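PDB 2HF9: probable hydrogenase nickel incorporation protein hypB from Methanocaldococcus jannaschii, which binds GTP and probably hydrolyses it slowly, an activity thought to serve nickel insertion during the maturation of [NiFe] hydrogenases. Local coordinates for residues T149-G152 against D153-E157; L202-L205 against K206-E209; I184-M187 against E188-K192. One frame throughout, in Å; residues are numbered along the deposited sequence.

Contact 1: residues T149-G152 against D153-E157; sequences TTEG and DDTIE. With GSP (5'-guanosine-diphosphate-monothiophosphate), chain H.
Thr-155 and Gly-152 hold this contact together, chiefly by hydrogen bonds. With OG1 of Thr-155 anti to its own carbonyl carbon (chi1 -61°), the hydroxyl donates to Gly-152 O over 2.8 Å, approaching from above the carbonyl plane, 38° out of it. A weak backbone bond, Thr-155 N to Gly-152 O at 3.5 Å, shares the same acceptor and closes a type I beta turn from Gly-152 to Thr-155. Just before it, Gly-152 N reaches Thr-149 O at 3.0 Å in a short 3-10 segment. With a phi of 104° at Gly-152, a CB at these backbone angles would collide with the carbonyl oxygen of Glu-151.

Van der Waals contact adds to this. CG2 of Thr-155 meets Glu-151 OE1 at 3.9 Å, and the two side chains cross at about a right angle. The carboxylate of Glu-151 is anchored elsewhere, on Ser-148 and Ser-49.

The turn follows strand 142-148 of the P-loop NTPase sheet and belongs to the dimer interface. It borders the nucleotide held mainly by the second subunit, with Glu-151 O 3.6 Å from C5' and Gly-152 CA 3.9 Å from C4' of GSP.

Charge forms the last group. Asp-154 OD1 and Glu-157 OE2 are two acceptors brought to 3.0 Å, tolerable because Lys-186 NZ makes a salt bridge to each, while Asp-153 OD2 takes the backbone N of Asp-183.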
# COMPACT_ATOMS: atom_id res chain seq x y z
N THR A 149 -9.68 2.43 -7.78
CA THR A 149 -10.44 3.64 -7.46
C THR A 149 -10.59 3.86 -5.95
O THR A 149 -10.63 5.00 -5.49
CB THR A 149 -11.84 3.62 -8.12
OG1 THR A 149 -12.62 2.55 -7.57
CG2 THR A 149 -11.73 3.44 -9.64
N THR A 150 -10.63 2.77 -5.19
CA THR A 150 -10.89 2.82 -3.75
C THR A 150 -9.73 3.37 -2.91
O THR A 150 -9.89 3.63 -1.71
CB THR A 150 -11.36 1.46 -3.19
OG1 THR A 150 -10.36 0.46 -3.43
CG2 THR A 150 -12.67 1.05 -3.85
N GLU A 151 -8.57 3.55 -3.55
CA GLU A 151 -7.41 4.18 -2.92
C GLU A 151 -7.49 5.71 -3.03
O GLU A 151 -6.71 6.43 -2.41
CB GLU A 151 -6.12 3.66 -3.55
CG GLU A 151 -5.87 2.16 -3.29
CD GLU A 151 -5.39 1.41 -4.53
OE1 GLU A 151 -4.73 2.03 -5.40
OE2 GLU A 151 -5.67 0.20 -4.63
N GLY A 152 -8.44 6.20 -3.83
CA GLY A 152 -8.57 7.63 -4.09
C GLY A 152 -8.04 8.00 -5.46
O GLY A 152 -7.14 7.33 -5.99
N ASP A 153 -8.58 9.07 -6.03
CA ASP A 153 -8.20 9.47 -7.39
C ASP A 153 -6.94 10.34 -7.48
O ASP A 153 -6.61 10.84 -8.56
CB ASP A 153 -9.39 10.11 -8.13
CG ASP A 153 -9.90 11.38 -7.47
OD1 ASP A 153 -9.20 11.95 -6.61
OD2 ASP A 153 -11.03 11.79 -7.81
N ASP A 154 -6.24 10.53 -6.36
CA ASP A 154 -4.95 11.22 -6.35
C ASP A 154 -3.77 10.24 -6.35
O ASP A 154 -2.62 10.66 -6.44
CB ASP A 154 -4.83 12.16 -5.15
CG ASP A 154 -5.56 13.48 -5.36
OD1 ASP A 154 -5.59 13.98 -6.51
OD2 ASP A 154 -6.09 14.03 -4.38
N THR A 155 -4.09 8.95 -6.27
CA THR A 155 -3.11 7.88 -6.12
C THR A 155 -2.04 7.84 -7.22
O THR A 155 -0.86 7.59 -6.94
CB THR A 155 -3.83 6.52 -5.99
OG1 THR A 155 -4.67 6.55 -4.83
CG2 THR A 155 -2.84 5.37 -5.85
N ILE A 156 -2.44 8.10 -8.46
CA ILE A 156 -1.49 8.11 -9.57
C ILE A 156 -0.55 9.33 -9.50
O ILE A 156 0.66 9.17 -9.60
CB ILE A 156 -2.19 7.99 -10.95
CG1 ILE A 156 -2.92 6.64 -11.04
CG2 ILE A 156 -1.18 8.13 -12.09
CD1 ILE A 156 -3.99 6.56 -12.10
N GLU A 157 -1.11 10.52 -9.28
CA GLU A 157 -0.25 11.71 -9.21
C GLU A 157 0.58 11.81 -7.93
O GLU A 157 1.60 12.51 -7.90
CB GLU A 157 -1.00 13.01 -9.55
CG GLU A 157 -2.22 13.35 -8.72
CD GLU A 157 -2.82 14.69 -9.13
OE1 GLU A 157 -2.11 15.51 -9.76
OE2 GLU A 157 -4.00 14.95 -8.80
PG GSP H . -2.87 8.21 1.21
O3B GSP H . -4.44 7.92 1.42
S1G GSP H . -1.91 6.83 1.55
O2G GSP H . -2.74 8.63 -0.27
O3G GSP H . -2.45 9.38 2.11
PB GSP H . -5.24 8.07 2.82
O1B GSP H . -5.02 6.84 3.61
O2B GSP H . -4.91 9.31 3.55
PA GSP H . -7.74 9.27 2.00
O1A GSP H . -8.19 9.94 3.24
O2A GSP H . -7.13 10.22 1.03
O3A GSP H . -6.78 8.03 2.34
O5' GSP H . -8.99 8.49 1.36
C5' GSP H . -8.86 7.81 0.12
C4' GSP H . -10.24 7.74 -0.54
O4' GSP H . -11.09 6.90 0.21
C3' GSP H . -10.91 9.11 -0.59
O3' GSP H . -11.54 9.21 -1.85
C2' GSP H . -11.95 9.06 0.51
O2' GSP H . -13.08 9.84 0.18
C1' GSP H . -12.29 7.58 0.56
N9 GSP H . -12.77 7.08 1.86
C8 GSP H . -12.13 7.12 3.08
N7 GSP H . -12.93 6.52 3.99
C5 GSP H . -14.05 6.08 3.37
C6 GSP H . -15.19 5.41 3.81
O6 GSP H . -15.31 5.08 4.99
N1 GSP H . -16.19 5.09 2.91
C2 GSP H . -16.07 5.45 1.58
N2 GSP H . -17.03 5.16 0.71
N3 GSP H . -14.94 6.12 1.15
C4 GSP H . -13.95 6.43 2.03

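Contact 2: residues L202-L205 against K206-E209; sequences LLSL and KTME. With GSP (5'-guanosine-diphosphate-monothiophosphate), chain E.
Ser-204 points its hydroxyl into the turn formed by Lys-206 and Thr-207. Its OG stands anti to the backbone N (chi1 172°), which lets one oxygen accept from two successive amides: Thr-207 N at 3.1 Å, with a nearly straight N-H...O angle of 177°, and Lys-206 N at 3.2 Å, more bent. The same hydroxyl is bonded to Asp-175, whose OD1 also binds the nucleotide, so the serine links the loop to a first-shell ligand. With an alanine here the two amides would probably lose their shared acceptor, and Asp-175 OD1 its hydroxyl partner.

Thr-207 faces Ser-204 from the far limb of the loop, its OG1 3.3 Å from Ser-204 CB. That oxygen accepts from Glu-209 N in an ST turn, at 166°. Beyond it Glu-209 O receives Ser-204 N at 3.0 Å in the carbonyl plane, pinning the base of the loop.

Leu-205 and Lys-206 turn to the guanine. Leu-205 N donates to O6 at 2.7 Å, and Leu-205 CD1 lies 4.0 Å from N7. The extended chain of Lys-206 lies over one face of the guanine along its N1-N2 side, CD 3.5 Å from N2, carrying NZ on to Ala-179 O of the second subunit. Met-208 folds back until SD is 3.6 Å from Leu-205 O.

A backbone amide on the guanine O6, within a Ser-Leu-Lys sequence after strand 199-202, is consistent with the G5 loop, the SAK motif of P-loop GTPases.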
# COMPACT_ATOMS: atom_id res chain seq x y z
N LEU A 202 -8.88 1.06 -18.01
CA LEU A 202 -9.90 1.15 -16.96
C LEU A 202 -10.56 -0.22 -16.82
O LEU A 202 -11.05 -0.79 -17.80
CB LEU A 202 -10.93 2.24 -17.30
CG LEU A 202 -10.41 3.68 -17.31
CD1 LEU A 202 -11.43 4.63 -17.94
CD2 LEU A 202 -10.05 4.16 -15.90
N LEU A 203 -10.55 -0.74 -15.61
CA LEU A 203 -10.94 -2.13 -15.38
C LEU A 203 -11.88 -2.31 -14.20
O LEU A 203 -11.76 -1.63 -13.18
CB LEU A 203 -9.68 -3.00 -15.17
CG LEU A 203 -9.86 -4.51 -14.93
CD1 LEU A 203 -10.43 -5.21 -16.15
CD2 LEU A 203 -8.56 -5.16 -14.49
N SER A 204 -12.82 -3.23 -14.36
CA SER A 204 -13.52 -3.81 -13.22
C SER A 204 -13.41 -5.32 -13.33
O SER A 204 -13.88 -5.91 -14.31
CB SER A 204 -14.99 -3.40 -13.19
OG SER A 204 -15.67 -4.13 -12.18
N LEU A 205 -12.79 -5.95 -12.33
CA LEU A 205 -12.73 -7.40 -12.28
C LEU A 205 -14.02 -8.02 -11.74
O LEU A 205 -14.14 -9.25 -11.68
CB LEU A 205 -11.51 -7.86 -11.46
CG LEU A 205 -10.17 -7.62 -12.17
CD1 LEU A 205 -9.01 -7.72 -11.20
CD2 LEU A 205 -9.99 -8.59 -13.36
N LYS A 206 -14.97 -7.17 -11.36
CA LYS A 206 -16.31 -7.61 -10.96
C LYS A 206 -17.22 -7.73 -12.19
O LYS A 206 -17.80 -8.78 -12.43
CB LYS A 206 -16.90 -6.66 -9.92
CG LYS A 206 -18.25 -7.07 -9.35
CD LYS A 206 -18.62 -6.17 -8.17
CE LYS A 206 -19.79 -6.72 -7.36
NZ LYS A 206 -19.95 -5.94 -6.10
N THR A 207 -17.32 -6.66 -12.98
CA THR A 207 -18.15 -6.65 -14.19
C THR A 207 -17.38 -7.21 -15.39
O THR A 207 -17.98 -7.60 -16.40
CB THR A 207 -18.62 -5.24 -14.57
OG1 THR A 207 -17.51 -4.47 -15.04
CG2 THR A 207 -19.29 -4.54 -13.38
N MET A 208 -16.05 -7.23 -15.26
CA MET A 208 -15.10 -7.65 -16.31
C MET A 208 -14.92 -6.64 -17.46
O MET A 208 -14.20 -6.91 -18.42
CB MET A 208 -15.39 -9.07 -16.83
CG MET A 208 -15.23 -10.16 -15.78
SD MET A 208 -13.56 -10.27 -15.09
CE MET A 208 -12.67 -11.07 -16.42
N GLU A 209 -15.53 -5.46 -17.33
CA GLU A 209 -15.33 -4.39 -18.31
C GLU A 209 -13.86 -3.96 -18.32
O GLU A 209 -13.27 -3.69 -17.27
CB GLU A 209 -16.23 -3.19 -18.02
CG GLU A 209 -16.12 -2.11 -19.11
CD GLU A 209 -16.93 -0.85 -18.83
OE1 GLU A 209 -17.66 -0.79 -17.83
OE2 GLU A 209 -16.81 0.09 -19.63
PG GSP E . -2.64 -8.11 -1.94
O3B GSP E . -4.00 -7.69 -2.70
S1G GSP E . -1.60 -6.75 -1.82
O2G GSP E . -3.07 -8.60 -0.54
O3G GSP E . -1.97 -9.27 -2.71
PB GSP E . -4.25 -7.86 -4.28
O1B GSP E . -3.78 -6.64 -4.97
O2B GSP E . -3.68 -9.10 -4.85
PA GSP E . -6.94 -8.98 -4.43
O1A GSP E . -6.92 -9.67 -5.74
O2A GSP E . -6.76 -9.94 -3.31
O3A GSP E . -5.87 -7.78 -4.36
O5' GSP E . -8.30 -8.15 -4.32
C5' GSP E . -8.58 -7.35 -3.18
C4' GSP E . -10.08 -7.25 -2.98
O4' GSP E . -10.67 -6.44 -3.98
C3' GSP E . -10.79 -8.59 -3.05
O3' GSP E . -11.80 -8.55 -2.05
C2' GSP E . -11.42 -8.61 -4.42
O2' GSP E . -12.61 -9.35 -4.46
C1' GSP E . -11.69 -7.14 -4.67
N9 GSP E . -11.65 -6.68 -6.06
C8 GSP E . -10.62 -6.78 -6.96
N7 GSP E . -11.00 -6.17 -8.11
C5 GSP E . -12.25 -5.67 -7.94
C6 GSP E . -13.11 -4.96 -8.78
O6 GSP E . -12.76 -4.67 -9.92
N1 GSP E . -14.35 -4.58 -8.31
C2 GSP E . -14.75 -4.91 -7.02
N2 GSP E . -15.94 -4.55 -6.58
N3 GSP E . -13.89 -5.61 -6.19
C4 GSP E . -12.66 -5.98 -6.65

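Contact 3: residues I184-M187 against E188-K192; sequences IKKM and ENDAK
Lys-186 and Asp-190, one helical turn apart, make the tight side of the contact. NZ donates to Asp-190 OD1 over 2.7 Å in a salt bridge that uses the syn lone pair. Lys-186 starts out with CG anti to the backbone N (chi1 177°), then bends at the last torsion (chi4 -71°), which turns NZ back to the carboxylate. The ammonium also serves the acidic groups of the 153-157 loop, and Asp-190 OD2 has Arg-193 as a second partner; these opposed charges are likely to keep both groups ionised.

Backbone bonds of the helix run alongside: Asp-190 N to Lys-186 O at 2.8 Å and Ala-191 N to Met-187 O at 3.0 Å. Helix 184-194 connects the parallel strands 168-172 and 199-202 in a beta-alpha-beta crossover; Met-187 rests on Ile-171, and Ala-191 on Ile-169 and Val-200.

On the solvent side, water replaces direct contact. Lys-185 NZ stays 5.3 Å from Glu-188 OE1. One water donates to Glu-188 OE1 at 2.6 Å and accepts a weak bond from Lys-185 NZ; another joins OE1, at 2.7 Å, to Lys-185 O, at 2.9 Å.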
# COMPACT_ATOMS: atom_id res chain seq x y z
N ILE A 184 -12.62 8.70 -12.39
CA ILE A 184 -11.82 7.76 -13.18
C ILE A 184 -11.21 8.40 -14.43
O ILE A 184 -10.12 8.02 -14.85
CB ILE A 184 -12.60 6.45 -13.55
CG1 ILE A 184 -13.80 6.73 -14.47
CG2 ILE A 184 -13.01 5.70 -12.29
CD1 ILE A 184 -14.45 5.47 -15.04
N LYS A 185 -11.92 9.37 -15.00
CA LYS A 185 -11.42 10.13 -16.15
C LYS A 185 -10.18 10.94 -15.77
O LYS A 185 -9.23 11.02 -16.54
CB LYS A 185 -12.51 11.05 -16.72
CG LYS A 185 -13.69 10.30 -17.34
CD LYS A 185 -14.49 11.20 -18.28
CE LYS A 185 -15.54 10.42 -19.06
NZ LYS A 185 -14.94 9.36 -19.93
N LYS A 186 -10.20 11.53 -14.57
CA LYS A 186 -9.03 12.21 -14.01
C LYS A 186 -7.86 11.23 -13.85
O LYS A 186 -6.74 11.53 -14.26
CB LYS A 186 -9.35 12.86 -12.66
CG LYS A 186 -8.14 13.51 -11.98
CD LYS A 186 -8.41 13.78 -10.51
CE LYS A 186 -7.18 14.35 -9.81
NZ LYS A 186 -6.08 13.35 -9.64
N MET A 187 -8.12 10.07 -13.25
CA MET A 187 -7.07 9.08 -13.01
C MET A 187 -6.46 8.60 -14.33
O MET A 187 -5.24 8.47 -14.43
CB MET A 187 -7.62 7.89 -12.22
CG MET A 187 -8.10 8.25 -10.83
SD MET A 187 -8.80 6.85 -9.93
CE MET A 187 -7.32 5.95 -9.46
N GLU A 188 -7.30 8.36 -15.32
CA GLU A 188 -6.85 7.91 -16.64
C GLU A 188 -5.94 8.95 -17.30
O GLU A 188 -4.92 8.60 -17.89
CB GLU A 188 -8.05 7.59 -17.53
CG GLU A 188 -7.69 7.07 -18.91
CD GLU A 188 -8.91 6.86 -19.79
OE1 GLU A 188 -9.93 7.56 -19.58
OE2 GLU A 188 -8.83 6.02 -20.71
N ASN A 189 -6.33 10.22 -17.19
CA ASN A 189 -5.50 11.33 -17.68
C ASN A 189 -4.20 11.50 -16.90
O ASN A 189 -3.15 11.77 -17.49
CB ASN A 189 -6.29 12.64 -17.71
CG ASN A 189 -7.17 12.74 -18.93
OD1 ASN A 189 -6.74 12.45 -20.04
ND2 ASN A 189 -8.42 13.15 -18.73
N ASP A 190 -4.27 11.34 -15.58
CA ASP A 190 -3.08 11.35 -14.73
C ASP A 190 -2.05 10.33 -15.22
O ASP A 190 -0.88 10.65 -15.38
CB ASP A 190 -3.44 11.03 -13.26
CG ASP A 190 -4.17 12.17 -12.56
OD1 ASP A 190 -4.74 11.91 -11.48
OD2 ASP A 190 -4.18 13.32 -13.06
N ALA A 191 -2.51 9.10 -15.46
CA ALA A 191 -1.65 8.00 -15.89
C ALA A 191 -1.02 8.26 -17.25
O ALA A 191 0.18 8.06 -17.43
CB ALA A 191 -2.43 6.69 -15.90
N LYS A 192 -1.84 8.70 -18.21
CA LYS A 192 -1.37 9.01 -19.56
C LYS A 192 -0.33 10.14 -19.58
O LYS A 192 0.64 10.09 -20.32
CB LYS A 192 -2.54 9.40 -20.45
CG LYS A 192 -3.43 8.25 -20.90
CD LYS A 192 -4.59 8.81 -21.71
CE LYS A 192 -5.47 7.71 -22.28
NZ LYS A 192 -6.57 8.31 -23.10
O HOH W 1 -9.80 10.20 -19.23
O HOH W 2 -12.42 7.27 -20.42

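How the contacts relate
Contacts 1 and 3 are neighbours, their centres about 10 Å apart, joined where Asp-153 CB and Ile-156 pack on Met-187, with Lys-186 common to both. Contact 1 is the most buried, at the dimer interface; contacts 2 and 3 each combine a buried side with a solvent side. Contact 2, about 17 Å from contact 1 between centres, meets contact 3 through Leu-202 against Ile-184 and Glu-188. Place sets chemistry: the two loops meet different nucleotides, contact 1 the sugar of the one held mainly by the second subunit, contact 2 the guanine of the other by a backbone amide and side-chain packing, whereas the helix of contact 3 supplies charge pairs and water bridges.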